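Uncharacterized esterase YxiM (Bacillus subtilis, PDB 2O14) is an uncharacterized member of the GDSL lipolytic family that probably hydrolyses ester bonds and carries a galactose-binding-like β domain bearing a manganese ion. Local coordinates at residues Ala101-Glu106 against Asp121-Pro126. Residues are numbered along the deposited sequence; the frame is centred on the assembly and turned at random.
Sequences ASVAAE and DTFQIP
Ile125 reaches across with its terminal methyl to the end of strand 100-105, where CD1 lies 3.6 Å from Glu106 CG and 3.9 Å from Ala105 CB. The isoleucine is fully extended, with CG1 anti to the backbone N (chi1 -176°) and CD1 anti in turn (chi2 177°), and the extended chain brings CD1 to the other segment. Ala105 meets it with its single methyl, and the backbones remain well apart, with 8.6 Å between Ala105 CA and Ile125 CA. Glu106, just past the strand, makes its contact through the aliphatic CG, while its carboxylate OE1 accepts a hydrogen bond from the backbone N of Asn133. Two residues back on each strand the second pair meets more loosely: Val103 CG1 approaches Phe123 CE2 at 4.2 Å, oblique to the ring. The contact is thus apolar and modest, burying 173 Å² in total, consistent with the two facing sheets of the β sandwich of the galactose-binding-like domain. Strand 100-105 pairs with 108-115 and 131-138 in one sheet, whereas 120-127 pairs with 87-95 in the other. Leu132 of strand 131-138 touches both Glu106 and Ile125, and the Phe123 side chain lies between the layers, touching Val111 of strand 108-115 and Val91 and Val93 of strand 87-95.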
loop_
_atom_site.group_PDB
_atom_site.type_symbol
_atom_site.label_atom_id
_atom_site.label_comp_id
_atom_site.label_asym_id
_atom_site.label_seq_id
_atom_site.Cartn_x
_atom_site.Cartn_y
_atom_site.Cartn_z
ATOM N N ALA A 101 -9.081 3.141 6.766
ATOM C CA ALA A 101 -8.306 2.444 7.783
ATOM C C ALA A 101 -7.209 1.579 7.178
ATOM O O ALA A 101 -7.254 1.233 5.996
ATOM C CB ALA A 101 -9.234 1.576 8.625
ATOM N N SER A 102 -6.219 1.245 7.999
ATOM C CA SER A 102 -5.110 0.396 7.573
ATOM C C SER A 102 -5.106 -0.861 8.431
ATOM O O SER A 102 -5.735 -0.906 9.486
ATOM C CB SER A 102 -3.774 1.129 7.735
ATOM O OG SER A 102 -3.651 2.191 6.796
ATOM N N VAL A 103 -4.404 -1.887 7.968
ATOM C CA VAL A 103 -4.306 -3.128 8.711
ATOM C C VAL A 103 -2.874 -3.277 9.188
ATOM O O VAL A 103 -1.934 -2.987 8.441
ATOM C CB VAL A 103 -4.677 -4.344 7.832
ATOM C CG1 VAL A 103 -4.352 -5.636 8.562
ATOM C CG2 VAL A 103 -6.155 -4.315 7.507
ATOM N N ALA A 104 -2.709 -3.708 10.435
ATOM C CA ALA A 104 -1.383 -3.913 11.016
ATOM C C ALA A 104 -1.273 -5.348 11.529
ATOM O O ALA A 104 -2.249 -5.928 11.993
ATOM C CB ALA A 104 -1.156 -2.930 12.167
ATOM N N ALA A 105 -0.080 -5.919 11.444
ATOM C CA ALA A 105 0.133 -7.278 11.914
ATOM C C ALA A 105 1.612 -7.428 12.199
ATOM O O ALA A 105 2.444 -6.937 11.442
ATOM C CB ALA A 105 -0.311 -8.275 10.861
ATOM N N GLU A 106 1.934 -8.093 13.303
ATOM C CA GLU A 106 3.320 -8.294 13.698
ATOM C C GLU A 106 4.046 -6.969 13.946
ATOM O O GLU A 106 5.237 -6.841 13.662
ATOM C CB GLU A 106 4.059 -9.104 12.633
ATOM C CG GLU A 106 3.416 -10.457 12.344
ATOM C CD GLU A 106 3.138 -11.258 13.613
ATOM O OE1 GLU A 106 1.962 -11.307 14.040
ATOM O OE2 GLU A 106 4.099 -11.827 14.188
ATOM N N ASP A 121 -9.131 -6.796 0.943
ATOM C CA ASP A 121 -7.819 -6.835 0.323
ATOM C C ASP A 121 -7.146 -8.082 0.854
ATOM O O ASP A 121 -7.615 -8.676 1.828
ATOM C CB ASP A 121 -6.972 -5.615 0.680
ATOM C CG ASP A 121 -5.921 -5.315 -0.378
ATOM O OD1 ASP A 121 -5.541 -6.240 -1.132
ATOM O OD2 ASP A 121 -5.478 -4.154 -0.456
ATOM N N THR A 122 -6.049 -8.471 0.221
ATOM C CA THR A 122 -5.327 -9.664 0.624
ATOM C C THR A 122 -3.827 -9.402 0.662
ATOM O O THR A 122 -3.301 -8.658 -0.161
ATOM C CB THR A 122 -5.599 -10.814 -0.368
ATOM O OG1 THR A 122 -7.003 -11.091 -0.394
ATOM C CG2 THR A 122 -4.851 -12.067 0.040
ATOM N N PHE A 123 -3.140 -10.007 1.622
ATOM C CA PHE A 123 -1.693 -9.841 1.713
ATOM C C PHE A 123 -1.071 -11.111 2.270
ATOM O O PHE A 123 -1.739 -11.905 2.928
ATOM C CB PHE A 123 -1.342 -8.640 2.598
ATOM C CG PHE A 123 -1.720 -8.815 4.041
ATOM C CD1 PHE A 123 -0.806 -9.321 4.954
ATOM C CD2 PHE A 123 -2.992 -8.466 4.486
ATOM C CE1 PHE A 123 -1.149 -9.475 6.297
ATOM C CE2 PHE A 123 -3.351 -8.616 5.827
ATOM C CZ PHE A 123 -2.426 -9.121 6.733
ATOM N N GLN A 124 0.208 -11.308 1.991
ATOM C CA GLN A 124 0.911 -12.485 2.476
ATOM C C GLN A 124 1.800 -12.073 3.635
ATOM O O GLN A 124 2.298 -10.949 3.670
ATOM C CB GLN A 124 1.738 -13.088 1.350
ATOM C CG GLN A 124 0.888 -13.530 0.188
ATOM C CD GLN A 124 1.700 -14.118 -0.946
ATOM O OE1 GLN A 124 1.140 -14.607 -1.928
ATOM N NE2 GLN A 124 3.023 -14.069 -0.823
ATOM N N ILE A 125 1.999 -12.978 4.585
ATOM C CA ILE A 125 2.813 -12.660 5.746
ATOM C C ILE A 125 3.438 -13.906 6.358
ATOM O O ILE A 125 2.778 -14.937 6.507
ATOM C CB ILE A 125 1.950 -11.960 6.829
ATOM C CG1 ILE A 125 2.816 -11.520 8.011
ATOM C CG2 ILE A 125 0.870 -12.917 7.324
ATOM C CD1 ILE A 125 2.037 -10.768 9.067
ATOM N N PRO A 126 4.733 -13.840 6.694
ATOM C CA PRO A 126 5.339 -15.029 7.295
ATOM C C PRO A 126 5.050 -15.073 8.793
ATOM O O PRO A 126 5.059 -14.040 9.468
ATOM C CB PRO A 126 6.827 -14.854 6.990
ATOM C CG PRO A 126 6.999 -13.359 6.992
ATOM C CD PRO A 126 5.768 -12.884 6.249
#